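Local coordinates for protein GH62 hydrolase (Scytalidium thermophilum, PDB 4PVA) that probably removes arabinofuranosyl side chains from arabinoxylan by hydrolysis, as an alpha-L-arabinofuranosidase of glycoside hydrolase family 62 with a five-bladed beta-propeller fold, at residues Q320-N325 and N331-R336; P31-K36 and A43-P48; A280-E285 and K291-G296. All coordinates share one frame; numbering follows the deposited sequence.

Contact 1 of 3, residues Q320-N325 and N331-R336. With PO4 (phosphate ion), chain F.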
loop_
_atom_site.group_PDB
_atom_site.type_symbol
_atom_site.label_atom_id
_atom_site.label_comp_id
_atom_site.label_asym_id
_atom_site.label_seq_id
_atom_site.Cartn_x
_atom_site.Cartn_y
_atom_site.Cartn_z
ATOM N N GLN A 320 7.651 -1.450 -5.826
ATOM C CA GLN A 320 7.837 -1.355 -7.262
ATOM C C GLN A 320 9.060 -0.486 -7.561
ATOM O O GLN A 320 9.255 0.570 -6.987
ATOM C CB GLN A 320 6.591 -0.849 -7.975
ATOM C CG GLN A 320 6.243 0.624 -7.702
ATOM C CD GLN A 320 4.888 1.075 -8.195
ATOM O OE1 GLN A 320 3.984 0.272 -8.366
ATOM N NE2 GLN A 320 4.740 2.363 -8.424
ATOM N N GLY A 321 9.898 -0.992 -8.475
ATOM C CA GLY A 321 11.074 -0.267 -8.953
ATOM C C GLY A 321 11.103 -0.296 -10.457
ATOM O O GLY A 321 10.351 -1.037 -11.108
ATOM N N VAL A 322 11.941 0.542 -11.024
ATOM C CA VAL A 322 11.989 0.667 -12.474
ATOM C C VAL A 322 13.361 1.137 -12.870
ATOM O O VAL A 322 13.988 1.895 -12.156
ATOM C CB VAL A 322 10.878 1.653 -12.948
ATOM C CG1 VAL A 322 11.106 3.057 -12.464
ATOM C CG2 VAL A 322 10.728 1.640 -14.455
ATOM N N ASP A 323 13.811 0.690 -14.039
ATOM C CA ASP A 323 15.074 1.145 -14.604
ATOM C C ASP A 323 15.012 2.660 -14.739
ATOM O O ASP A 323 14.091 3.180 -15.376
ATOM C CB ASP A 323 15.240 0.476 -15.982
ATOM C CG ASP A 323 16.541 0.843 -16.689
ATOM O OD1 ASP A 323 17.194 1.826 -16.331
ATOM O OD2 ASP A 323 16.850 0.109 -17.659
ATOM N N PRO A 324 15.961 3.396 -14.121
ATOM C CA PRO A 324 15.925 4.855 -14.147
ATOM C C PRO A 324 16.067 5.440 -15.535
ATOM O O PRO A 324 15.715 6.598 -15.732
ATOM C CB PRO A 324 17.095 5.276 -13.231
ATOM C CG PRO A 324 17.957 4.098 -13.119
ATOM C CD PRO A 324 17.110 2.884 -13.349
ATOM N N ASN A 325 16.525 4.633 -16.486
ATOM C CA ASN A 325 16.722 5.086 -17.853
ATOM C C ASN A 325 15.578 4.760 -18.791
ATOM O O ASN A 325 15.636 5.080 -19.974
ATOM C CB ASN A 325 18.034 4.511 -18.382
ATOM C CG ASN A 325 19.235 4.983 -17.573
ATOM O OD1 ASN A 325 19.439 6.185 -17.380
ATOM N ND2 ASN A 325 20.011 4.036 -17.054
ATOM N N ASN A 331 2.118 4.956 -18.082
ATOM C CA ASN A 331 1.507 3.673 -17.787
ATOM C C ASN A 331 2.150 2.492 -18.491
ATOM O O ASN A 331 1.830 1.356 -18.195
ATOM C CB ASN A 331 0.024 3.737 -18.044
ATOM C CG ASN A 331 -0.675 4.632 -17.051
ATOM O OD1 ASN A 331 -0.367 4.657 -15.838
ATOM N ND2 ASN A 331 -1.628 5.358 -17.547
ATOM N N ALA A 332 3.120 2.769 -19.354
ATOM C CA ALA A 332 3.932 1.743 -20.010
ATOM C C ALA A 332 5.308 1.551 -19.336
ATOM O O ALA A 332 6.149 0.786 -19.809
ATOM C CB ALA A 332 4.109 2.085 -21.487
ATOM N N LEU A 333 5.556 2.218 -18.220
ATOM C CA LEU A 333 6.838 2.055 -17.545
ATOM C C LEU A 333 7.047 0.622 -17.122
ATOM O O LEU A 333 6.124 -0.013 -16.648
ATOM C CB LEU A 333 6.915 2.952 -16.322
ATOM C CG LEU A 333 7.260 4.411 -16.566
ATOM C CD1 LEU A 333 7.024 5.230 -15.298
ATOM C CD2 LEU A 333 8.691 4.588 -17.056
ATOM N N PRO A 334 8.281 0.117 -17.265
ATOM C CA PRO A 334 8.544 -1.288 -16.955
ATOM C C PRO A 334 8.826 -1.517 -15.446
ATOM O O PRO A 334 9.894 -1.952 -15.031
ATOM C CB PRO A 334 9.762 -1.598 -17.816
ATOM C CG PRO A 334 10.489 -0.308 -17.883
ATOM C CD PRO A 334 9.407 0.739 -17.964
ATOM N N TRP A 335 7.831 -1.246 -14.633
ATOM C CA TRP A 335 7.913 -1.520 -13.201
ATOM C C TRP A 335 8.025 -3.009 -12.946
ATOM O O TRP A 335 7.397 -3.830 -13.634
ATOM C CB TRP A 335 6.697 -0.983 -12.439
ATOM C CG TRP A 335 6.494 0.482 -12.479
ATOM C CD1 TRP A 335 5.655 1.169 -13.304
ATOM C CD2 TRP A 335 7.105 1.478 -11.622
ATOM N NE1 TRP A 335 5.719 2.530 -13.035
ATOM C CE2 TRP A 335 6.590 2.729 -11.996
ATOM C CE3 TRP A 335 8.039 1.425 -10.584
ATOM C CZ2 TRP A 335 6.955 3.918 -11.356
ATOM C CZ3 TRP A 335 8.405 2.600 -9.967
ATOM C CH2 TRP A 335 7.872 3.823 -10.356
ATOM N N ARG A 336 8.842 -3.364 -11.968
ATOM C CA ARG A 336 8.957 -4.719 -11.488
ATOM C C ARG A 336 8.835 -4.689 -9.962
ATOM O O ARG A 336 9.111 -3.661 -9.347
ATOM C CB ARG A 336 10.342 -5.321 -11.852
ATOM C CG ARG A 336 10.866 -5.004 -13.268
ATOM C CD ARG A 336 10.059 -5.767 -14.195
ATOM N NE ARG A 336 10.433 -5.579 -15.598
ATOM C CZ ARG A 336 9.596 -5.116 -16.512
ATOM N NH1 ARG A 336 8.385 -4.696 -16.180
ATOM N NH2 ARG A 336 9.982 -5.126 -17.802
HETATM P P PO4 F . 2.138 4.896 -8.966
HETATM O O1 PO4 F . 3.450 5.418 -8.334
HETATM O O2 PO4 F . 1.010 5.892 -8.619
HETATM O O3 PO4 F . 2.331 4.939 -10.465
HETATM O O4 PO4 F . 1.855 3.563 -8.457
HETATM O O HOH W 1 12.616 -1.696 -15.312
#

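Contact 2 of 3, residues P31-K36 and A43-P48. With PO4 (phosphate ion), chain F.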
loop_
_atom_site.group_PDB
_atom_site.type_symbol
_atom_site.label_atom_id
_atom_site.label_comp_id
_atom_site.label_asym_id
_atom_site.label_seq_id
_atom_site.Cartn_x
_atom_site.Cartn_y
_atom_site.Cartn_z
ATOM N N PRO A 31 15.249 -7.455 -9.125
ATOM C CA PRO A 31 13.845 -7.548 -9.453
ATOM C C PRO A 31 13.352 -8.946 -9.293
ATOM O O PRO A 31 14.023 -9.868 -9.743
ATOM C CB PRO A 31 13.775 -7.066 -10.898
ATOM C CG PRO A 31 15.141 -7.374 -11.444
ATOM C CD PRO A 31 16.120 -7.301 -10.299
ATOM N N LEU A 32 12.209 -9.124 -8.657
ATOM C CA LEU A 32 11.686 -10.437 -8.340
ATOM C C LEU A 32 10.465 -10.859 -9.140
ATOM O O LEU A 32 10.230 -12.077 -9.302
ATOM C CB LEU A 32 11.289 -10.511 -6.873
ATOM C CG LEU A 32 12.384 -10.318 -5.839
ATOM C CD1 LEU A 32 11.782 -10.369 -4.431
ATOM C CD2 LEU A 32 13.478 -11.343 -5.968
ATOM N N VAL A 33 9.658 -9.910 -9.599
ATOM C CA VAL A 33 8.435 -10.231 -10.335
ATOM C C VAL A 33 8.285 -9.330 -11.544
ATOM O O VAL A 33 8.274 -8.097 -11.405
ATOM C CB VAL A 33 7.174 -10.161 -9.464
ATOM C CG1 VAL A 33 5.956 -10.605 -10.272
ATOM C CG2 VAL A 33 7.307 -11.016 -8.233
ATOM N N PHE A 34 8.214 -9.976 -12.712
ATOM C CA PHE A 34 8.093 -9.353 -14.014
ATOM C C PHE A 34 6.698 -9.638 -14.584
ATOM O O PHE A 34 6.052 -10.605 -14.216
ATOM C CB PHE A 34 9.126 -9.954 -15.010
ATOM C CG PHE A 34 10.538 -9.567 -14.742
ATOM C CD1 PHE A 34 11.227 -10.055 -13.625
ATOM C CD2 PHE A 34 11.202 -8.721 -15.604
ATOM C CE1 PHE A 34 12.546 -9.705 -13.405
ATOM C CE2 PHE A 34 12.511 -8.356 -15.372
ATOM C CZ PHE A 34 13.171 -8.829 -14.265
ATOM N N PRO A 35 6.244 -8.811 -15.526
ATOM C CA PRO A 35 5.078 -9.191 -16.296
ATOM C C PRO A 35 5.307 -10.511 -17.035
ATOM O O PRO A 35 6.442 -10.838 -17.400
ATOM C CB PRO A 35 4.962 -8.085 -17.328
ATOM C CG PRO A 35 5.764 -6.981 -16.856
ATOM C CD PRO A 35 6.831 -7.559 -15.991
ATOM N N LYS A 36 4.229 -11.238 -17.282
ATOM C CA LYS A 36 4.323 -12.466 -18.031
ATOM C C LYS A 36 4.479 -12.122 -19.506
ATOM O O LYS A 36 4.051 -11.069 -19.978
ATOM C CB LYS A 36 3.091 -13.330 -17.824
ATOM C CG LYS A 36 2.792 -13.708 -16.396
ATOM C CD LYS A 36 3.956 -14.425 -15.737
ATOM C CE LYS A 36 3.613 -14.830 -14.318
ATOM N NZ LYS A 36 4.766 -15.419 -13.580
ATOM N N ALA A 43 2.889 -4.069 -19.214
ATOM C CA ALA A 43 4.167 -3.356 -19.193
ATOM C C ALA A 43 4.819 -3.409 -17.801
ATOM O O ALA A 43 6.035 -3.583 -17.670
ATOM C CB ALA A 43 4.005 -1.922 -19.668
ATOM N N GLY A 44 4.032 -3.143 -16.745
ATOM C CA GLY A 44 4.526 -3.055 -15.382
ATOM C C GLY A 44 3.715 -3.903 -14.431
ATOM O O GLY A 44 2.496 -4.008 -14.565
ATOM N N ILE A 45 4.408 -4.478 -13.445
ATOM C CA ILE A 45 3.759 -5.051 -12.266
ATOM C C ILE A 45 4.058 -4.121 -11.116
ATOM O O ILE A 45 5.201 -3.763 -10.858
ATOM C CB ILE A 45 4.245 -6.489 -11.967
ATOM C CG1 ILE A 45 4.018 -7.399 -13.199
ATOM C CG2 ILE A 45 3.494 -7.073 -10.792
ATOM C CD1 ILE A 45 2.577 -7.643 -13.520
ATOM N N LYS A 46 2.975 -3.731 -10.430
ATOM C CA LYS A 46 2.979 -2.560 -9.587
ATOM C C LYS A 46 2.296 -2.770 -8.245
ATOM O O LYS A 46 1.478 -3.664 -8.067
ATOM C CB LYS A 46 2.270 -1.405 -10.282
ATOM C CG LYS A 46 2.957 -0.948 -11.549
ATOM C CD LYS A 46 2.329 0.296 -12.144
ATOM C CE LYS A 46 2.674 1.546 -11.371
ATOM N NZ LYS A 46 2.054 2.726 -11.996
ATOM N N ASP A 47 2.645 -1.902 -7.306
ATOM C CA ASP A 47 1.876 -1.631 -6.096
ATOM C C ASP A 47 1.407 -2.886 -5.373
ATOM O O ASP A 47 0.218 -3.181 -5.301
ATOM C CB ASP A 47 0.779 -0.597 -6.345
ATOM C CG ASP A 47 -0.240 -0.978 -7.347
ATOM O OD1 ASP A 47 -0.847 -2.078 -7.212
ATOM O OD2 ASP A 47 -0.522 -0.141 -8.271
ATOM N N PRO A 48 2.350 -3.627 -4.771
ATOM C CA PRO A 48 1.981 -4.896 -4.135
ATOM C C PRO A 48 1.410 -4.732 -2.736
ATOM O O PRO A 48 1.770 -3.806 -1.998
ATOM C CB PRO A 48 3.327 -5.622 -4.071
ATOM C CG PRO A 48 4.304 -4.516 -3.876
ATOM C CD PRO A 48 3.798 -3.395 -4.732
HETATM P P PO4 F . 2.138 4.896 -8.966
HETATM O O1 PO4 F . 3.450 5.418 -8.334
HETATM O O2 PO4 F . 1.010 5.892 -8.619
HETATM O O3 PO4 F . 2.331 4.939 -10.465
HETATM O O4 PO4 F . 1.855 3.563 -8.457
#

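Contact 3 of 3, residues A280-E285 and K291-G296. With PO4 (phosphate ion), chain F.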
loop_
_atom_site.group_PDB
_atom_site.type_symbol
_atom_site.label_atom_id
_atom_site.label_comp_id
_atom_site.label_asym_id
_atom_site.label_seq_id
_atom_site.Cartn_x
_atom_site.Cartn_y
_atom_site.Cartn_z
ATOM N N ALA A 280 18.915 6.563 -0.733
ATOM C CA ALA A 280 19.934 6.937 0.241
ATOM C C ALA A 280 20.261 5.854 1.247
ATOM O O ALA A 280 21.389 5.824 1.746
ATOM C CB ALA A 280 19.498 8.197 0.973
ATOM N N ASN A 281 19.312 4.982 1.593
ATOM C CA ASN A 281 19.546 4.030 2.677
ATOM C C ASN A 281 19.220 2.592 2.304
ATOM O O ASN A 281 19.145 1.746 3.187
ATOM C CB ASN A 281 18.802 4.430 3.955
ATOM C CG ASN A 281 17.287 4.328 3.818
ATOM O OD1 ASN A 281 16.739 4.180 2.732
ATOM N ND2 ASN A 281 16.618 4.419 4.937
ATOM N N VAL A 282 19.173 2.316 1.024
ATOM C CA VAL A 282 18.966 0.973 0.512
ATOM C C VAL A 282 20.216 0.568 -0.187
ATOM O O VAL A 282 20.683 1.252 -1.074
ATOM C CB VAL A 282 17.759 0.915 -0.437
ATOM C CG1 VAL A 282 17.664 -0.428 -1.146
ATOM C CG2 VAL A 282 16.457 1.204 0.275
ATOM N N VAL A 283 20.773 -0.575 0.226
ATOM C CA VAL A 283 21.973 -1.133 -0.407
ATOM C C VAL A 283 21.536 -2.245 -1.330
ATOM O O VAL A 283 20.870 -3.212 -0.912
ATOM C CB VAL A 283 22.956 -1.680 0.640
ATOM C CG1 VAL A 283 24.148 -2.324 -0.051
ATOM C CG2 VAL A 283 23.437 -0.570 1.558
ATOM N N PHE A 284 21.866 -2.111 -2.590
ATOM C CA PHE A 284 21.679 -3.166 -3.555
ATOM C C PHE A 284 22.902 -4.036 -3.454
ATOM O O PHE A 284 23.960 -3.730 -4.013
ATOM C CB PHE A 284 21.440 -2.611 -4.967
ATOM C CG PHE A 284 20.147 -1.850 -5.082
ATOM C CD1 PHE A 284 19.992 -0.580 -4.540
ATOM C CD2 PHE A 284 19.030 -2.464 -5.603
ATOM C CE1 PHE A 284 18.771 0.084 -4.600
ATOM C CE2 PHE A 284 17.819 -1.806 -5.669
ATOM C CZ PHE A 284 17.675 -0.549 -5.141
ATOM N N GLU A 285 22.835 -5.073 -2.642
ATOM C CA GLU A 285 23.989 -5.947 -2.470
ATOM C C GLU A 285 24.267 -6.791 -3.693
ATOM O O GLU A 285 25.371 -7.303 -3.860
ATOM C CB GLU A 285 23.890 -6.800 -1.161
ATOM C CG GLU A 285 24.224 -6.020 0.110
ATOM C CD GLU A 285 24.144 -6.845 1.395
ATOM O OE1 GLU A 285 23.414 -7.843 1.374
ATOM O OE2 GLU A 285 24.821 -6.454 2.407
ATOM N N LYS A 291 16.439 3.328 -8.950
ATOM C CA LYS A 291 16.741 4.393 -7.997
ATOM C C LYS A 291 15.520 4.852 -7.208
ATOM O O LYS A 291 15.616 5.672 -6.346
ATOM C CB LYS A 291 17.333 5.612 -8.691
ATOM C CG LYS A 291 18.669 5.263 -9.308
ATOM C CD LYS A 291 19.360 6.429 -9.966
ATOM C CE LYS A 291 20.783 6.055 -10.304
ATOM N NZ LYS A 291 21.470 7.191 -10.966
ATOM N N SER A 292 14.369 4.271 -7.539
ATOM C CA SER A 292 13.100 4.546 -6.893
ATOM C C SER A 292 12.680 3.377 -6.043
ATOM O O SER A 292 12.734 2.233 -6.471
ATOM C CB SER A 292 12.042 4.821 -7.950
ATOM O OG SER A 292 12.180 6.164 -8.408
ATOM N N ILE A 293 12.203 3.690 -4.841
ATOM C CA ILE A 293 11.563 2.740 -3.932
ATOM C C ILE A 293 10.113 3.231 -3.832
ATOM O O ILE A 293 9.845 4.215 -3.124
ATOM C CB ILE A 293 12.226 2.716 -2.553
ATOM C CG1 ILE A 293 13.759 2.514 -2.674
ATOM C CG2 ILE A 293 11.559 1.662 -1.690
ATOM C CD1 ILE A 293 14.209 1.172 -3.240
ATOM N N SER A 294 9.196 2.590 -4.554
ATOM C CA SER A 294 7.864 3.154 -4.784
ATOM C C SER A 294 6.726 2.226 -4.379
ATOM O O SER A 294 6.832 1.015 -4.509
ATOM C CB SER A 294 7.760 3.554 -6.249
ATOM O OG SER A 294 6.487 4.037 -6.619
ATOM N N HIS A 295 5.636 2.824 -3.911
ATOM C CA HIS A 295 4.344 2.192 -3.731
ATOM C C HIS A 295 4.431 0.823 -3.120
ATOM O O HIS A 295 3.778 -0.118 -3.564
ATOM C CB HIS A 295 3.549 2.147 -5.054
ATOM C CG HIS A 295 2.068 2.287 -4.866
ATOM N ND1 HIS A 295 1.235 2.779 -5.850
ATOM C CD2 HIS A 295 1.276 2.006 -3.814
ATOM C CE1 HIS A 295 -0.010 2.797 -5.393
ATOM N NE2 HIS A 295 -0.006 2.347 -4.157
ATOM N N GLY A 296 5.129 0.706 -2.013
ATOM C CA GLY A 296 5.399 -0.578 -1.392
ATOM C C GLY A 296 4.527 -0.852 -0.178
ATOM O O GLY A 296 3.795 0.018 0.328
HETATM P P PO4 F . 2.138 4.896 -8.966
HETATM O O1 PO4 F . 3.450 5.418 -8.334
HETATM O O2 PO4 F . 1.010 5.892 -8.619
HETATM O O3 PO4 F . 2.331 4.939 -10.465
HETATM O O4 PO4 F . 1.855 3.563 -8.457
#

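Contact 1 of 3, residues Q320-N325 and N331-R336
The indole of W335 lies between V322 and Q320, one over each face. From one side the V322 branch CG1 stands 3.9 Å from the centroid of the W335 six-membered ring and 19° off its normal, which is CH-pi geometry. Over the opposite face, Q320 NE2 lies 3.8 Å above the W335 ring plane toward the rim; amide and indole are inclined by 34°. Closer in, Q320 CG rests 3.5 Å from W335 CE3, because the first torsion folds CG in between the backbone N and the carbonyl carbon. The ring edge is met in plane by G321 N. P334 O lies over one face of the R336 guanidinium, whose NH1 reaches W335 O from above the carbonyl plane and has A43 O as a second acceptor.

G321 N also donates to R336 O at 2.9 Å with a 170° angle, and R336 N returns a bond to G321 O, an antiparallel hydrogen-bonded pair of neighbouring strands. Their link includes an inverse gamma turn centred on P334, whose O accepts at 2.7 Å from a water that also takes the D323 N-H.

Q320 OE1 accepts from D47 N, while Q320 NE2 bonds to S294 OG and, at 3.1 Å, to phosphate O4. With both ends engaged, the carboxamide's rotation is fixed, and an N-H is presented to a phosphate, probably from the crystallisation liquor, whose site is consistent with a sugar-binding pocket.

Contact 2 of 3, residues P31-K36 and A43-P48
With chi1 at -57° and chi2 at -67°, I45 holds CG1 beside its own backbone N and turns the branch onto the main chain of P35. The evidence is that I45 CG1 lies 3.5 Å from P35 N. Further out, I45 CD1 is 4.0 Å from P35 CA. I45 CG2, anti to the backbone N, meets V33 CG1 at 4.3 Å. The P35 ring and the I45 side chain run alongside each other in opposed senses: P35 CD lies 4.0 Å from I45 CG1, while P35 CG sits 3.5 Å from A43 O. No hydrogen bond joins the two segments directly; the contact is van der Waals, and A43 O is taken by R336 NH1, whose side chain also touches F34 and P35.

In the propeller, strand 44-53 is one edge of a four-stranded antiparallel blade, and it starts with a classic beta bulge in which A43 and G44 both face A64. Segment 31-36 leaves strand 26-28, the N-terminal strand that pairs with strand 336-341 and so closes the propeller; L32 and V33 form a second classic bulge against L337. The contact thus packs the linker between closing strand and first blade against that blade's opening strand.

The K46 side chain takes no part in this packing and reaches the phosphate instead. The chain bends at chi3, 75°, and K46 NZ bonds to phosphate O3 at 2.7 Å and to the hydroxyl of Y69. D47 OD1 is bonded to the hydroxyl of S62.

Contact 3 of 3, residues A280-E285 and K291-G296
Apolar contact alone joins the two segments, and it converges on one methyl: I293 CD1 meets V282 CG2 at 4.2 Å, the two side chains reaching tip to tip, and lies 4.3 Å from F284 CZ at an oblique approach to the ring. In I293 CG1 is anti to the carbonyl carbon (chi1 -52°), which aims the longer branch at strand 282-284. Y319 touches both I293 and F284, and W289 meets the F284 ring with planes about 85° apart.

Strand 282-284 is one outermost strand of the five-stranded sheet closed by strand 26-28, and strand 296-298 is the other. Segment 291-296 therefore belongs to the connection that carries the chain from one edge of this propeller blade to the opposite edge, sending only the I293 side chain to V282 and F284 before the corner at H295.

Polar interactions gather at that corner. H295 ND1 donates to phosphate O4 at 2.8 Å and 174°, with the acceptor at the ring edge and in its plane. With an alanine here the imidazole is gone, and phosphate O4 would probably be left leaning on Q320 NE2, with a gap likely to open beside the anion. The phosphate, probably from the crystallisation liquor, is held by cationic and polar groups where a sugar might bind: K46 NZ and R251 NH1 also bond to it, as does the Y330 hydroxyl. Behind the ring, H295 N and S294 OG are each bonded to the carboxylate of E243, through OE1 and OE2 respectively.

In the fold
Contact 1 buries most, 375 Å², and is the one of the three with hydrogen bonds across it; contact 2 (196 Å²) and contact 3 (111 Å²) have none between their segments. Contacts 1 and 3 both reach the same five-stranded sheet, their centres about 13 Å apart, and Q320 N meets S294 O at 2.9 Å, a probable hydrogen bond. Contact 2, about 9 Å from contact 1 centre to centre, spans the closing sheet's linker and the first strand of the next blade. Contacts 1 and 2 are partly buried, whereas contact 3 is buried, two of its three touching residues being so. All three send a polar side chain to the same phosphate: an amide, an amine and an imidazole.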